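Local coordinates for protein dihydroorotase (PDB 2OGJ) that hydrolyses acetyl esters in vitro, deacetylating acetyl-(R)-mandelate and, less efficiently, acetyl glycolate, at a binuclear zinc centre in a TIM barrel, at residues 177-182 and 206-211. Sequence-based numbering, arbitrary orientation.
Sequences RASHVI and MVHVGE. With ZN (zinc ion), chain H.
The H208 imidazole is held between a zinc ion and the 177-182 segment. Its ND1 binds the zinc at 2.4 Å. Its NE2 donates a weak, bent hydrogen bond to S179 OG, 2.7 Å away with an angle of 128° at the hydrogen. This bond probably helps fix the rotation of the ring. R177 lies over one ring face. Its CB sits 3.8 Å from the ring centroid, almost on the ring normal, in a CH-pi contact. I182 CD1 approaches the same ring obliquely, 3.9 Å from NE2.

S179 OG also gives a weak hydrogen bond to A178 O within its own segment. Its chi1 of -67° sets OG anti to the carbonyl carbon, and from there OG reaches the H208 edge.

Strands 177-178 and 206-209 are parallel neighbours in the TIM barrel of this amidohydrolase, paired at R177 and H208. A weak bond from A178 N to H208 O, 3.2 Å long, links the backbones. A178 CB touches V207 CG1 at 4.1 Å. As in other amidohydrolases, the metal ligand stands at the C-terminal end of its strand. H231 is the second histidine on this zinc, and K175, carboxylated on NZ, also binds it.

Beyond the strands, E211 meets the turn that starts at H180. V181 N points to E211 OE1 at 3.2 Å, but this bond is doubtful because OE1 is modelled too close to S179 CB. E211 O takes a long, weak bond from H180 N. E211 CG lies over one face of the H180 ring, toward its rim. Farther out, the R177 guanidinium forms a salt bridge with E148, and one of its faces lies against I182 CG1. H180 also packs on I152 of a second subunit.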
loop_
_atom_site.group_PDB
_atom_site.type_symbol
_atom_site.label_atom_id
_atom_site.label_comp_id
_atom_site.label_asym_id
_atom_site.label_seq_id
_atom_site.Cartn_x
_atom_site.Cartn_y
_atom_site.Cartn_z
ATOM N N ARG A 177 1.997 13.913 15.002
ATOM C CA ARG A 177 2.819 12.980 15.739
ATOM C C ARG A 177 3.774 12.334 14.713
ATOM O O ARG A 177 3.467 11.317 14.070
ATOM C CB ARG A 177 1.922 11.956 16.443
ATOM C CG ARG A 177 1.003 12.602 17.467
ATOM C CD ARG A 177 -0.233 11.765 17.752
ATOM N NE ARG A 177 0.011 10.598 18.597
ATOM C CZ ARG A 177 -0.508 9.395 18.357
ATOM N NH1 ARG A 177 -1.279 9.214 17.301
ATOM N NH2 ARG A 177 -0.265 8.377 19.165
ATOM N N ALA A 178 4.931 12.973 14.551
ATOM C CA ALA A 178 5.965 12.525 13.627
ATOM C C ALA A 178 6.786 11.400 14.261
ATOM O O ALA A 178 7.834 11.644 14.859
ATOM C CB ALA A 178 6.849 13.693 13.276
ATOM N N SER A 179 6.289 10.173 14.145
ATOM C CA SER A 179 6.961 8.992 14.693
ATOM C C SER A 179 6.473 7.794 13.901
ATOM O O SER A 179 5.294 7.708 13.582
ATOM C CB SER A 179 6.621 8.813 16.171
ATOM O OG SER A 179 7.176 9.865 16.943
ATOM N N HIS A 180 7.362 6.851 13.606
ATOM C CA HIS A 180 6.956 5.725 12.778
ATOM C C HIS A 180 5.795 4.883 13.297
ATOM O O HIS A 180 5.132 4.170 12.524
ATOM C CB HIS A 180 8.174 4.866 12.394
ATOM C CG HIS A 180 8.699 3.990 13.481
ATOM N ND1 HIS A 180 7.978 2.937 14.002
ATOM C CD2 HIS A 180 9.921 3.933 14.061
ATOM C CE1 HIS A 180 8.737 2.268 14.853
ATOM N NE2 HIS A 180 9.922 2.850 14.906
ATOM N N VAL A 181 5.515 5.001 14.588
ATOM C CA VAL A 181 4.400 4.271 15.160
ATOM C C VAL A 181 3.119 4.850 14.577
ATOM O O VAL A 181 2.140 4.125 14.379
ATOM C CB VAL A 181 4.388 4.401 16.692
ATOM C CG1 VAL A 181 2.969 4.214 17.254
ATOM C CG2 VAL A 181 5.337 3.367 17.278
ATOM N N ILE A 182 3.138 6.152 14.286
ATOM C CA ILE A 182 1.975 6.824 13.723
ATOM C C ILE A 182 2.108 6.951 12.207
ATOM O O ILE A 182 1.316 6.381 11.450
ATOM C CB ILE A 182 1.784 8.268 14.280
ATOM C CG1 ILE A 182 1.621 8.264 15.805
ATOM C CG2 ILE A 182 0.575 8.912 13.609
ATOM C CD1 ILE A 182 2.935 8.133 16.582
HETATM N N MSE A 206 2.268 22.170 16.917
HETATM C CA MSE A 206 2.909 21.395 17.983
HETATM C C MSE A 206 3.299 20.049 17.402
HETATM O O MSE A 206 2.441 19.302 16.925
HETATM C CB MSE A 206 1.967 21.192 19.189
HETATM C CG MSE A 206 2.537 20.261 20.293
HETATM SE SE MSE A 206 1.551 20.089 21.815
HETATM C CE MSE A 206 0.779 18.667 21.483
ATOM N N VAL A 207 4.590 19.732 17.428
ATOM C CA VAL A 207 5.019 18.464 16.865
ATOM C C VAL A 207 5.686 17.521 17.855
ATOM O O VAL A 207 6.629 17.876 18.554
ATOM C CB VAL A 207 5.959 18.680 15.664
ATOM C CG1 VAL A 207 6.038 17.415 14.831
ATOM C CG2 VAL A 207 5.450 19.826 14.814
ATOM N N HIS A 208 5.170 16.301 17.890
ATOM C CA HIS A 208 5.659 15.240 18.757
ATOM C C HIS A 208 6.787 14.516 18.031
ATOM O O HIS A 208 6.737 14.314 16.813
ATOM C CB HIS A 208 4.451 14.324 19.152
ATOM C CG HIS A 208 4.669 12.840 19.019
ATOM N ND1 HIS A 208 4.045 11.936 19.854
ATOM C CD2 HIS A 208 5.352 12.094 18.113
ATOM C CE1 HIS A 208 4.334 10.704 19.473
ATOM N NE2 HIS A 208 5.126 10.772 18.419
ATOM N N VAL A 209 7.824 14.169 18.781
ATOM C CA VAL A 209 8.963 13.471 18.219
ATOM C C VAL A 209 9.173 12.151 18.969
ATOM O O VAL A 209 9.007 12.090 20.183
ATOM C CB VAL A 209 10.243 14.341 18.307
ATOM C CG1 VAL A 209 9.983 15.715 17.702
ATOM C CG2 VAL A 209 10.699 14.460 19.746
ATOM N N GLY A 210 9.522 11.096 18.238
ATOM C CA GLY A 210 9.746 9.802 18.861
ATOM C C GLY A 210 10.622 8.924 17.996
ATOM O O GLY A 210 11.598 9.401 17.424
ATOM N N GLU A 211 10.264 7.649 17.892
ATOM C CA GLU A 211 11.015 6.694 17.088
ATOM C C GLU A 211 11.368 7.367 15.760
ATOM O O GLU A 211 10.493 7.615 14.928
ATOM C CB GLU A 211 10.179 5.430 16.844
ATOM C CG GLU A 211 9.130 5.137 17.914
ATOM C CD GLU A 211 8.020 6.181 17.926
ATOM O OE1 GLU A 211 7.161 6.195 17.010
ATOM O OE2 GLU A 211 8.018 7.005 18.860
HETATM ZN ZN ZN H . 2.783 12.360 21.809
#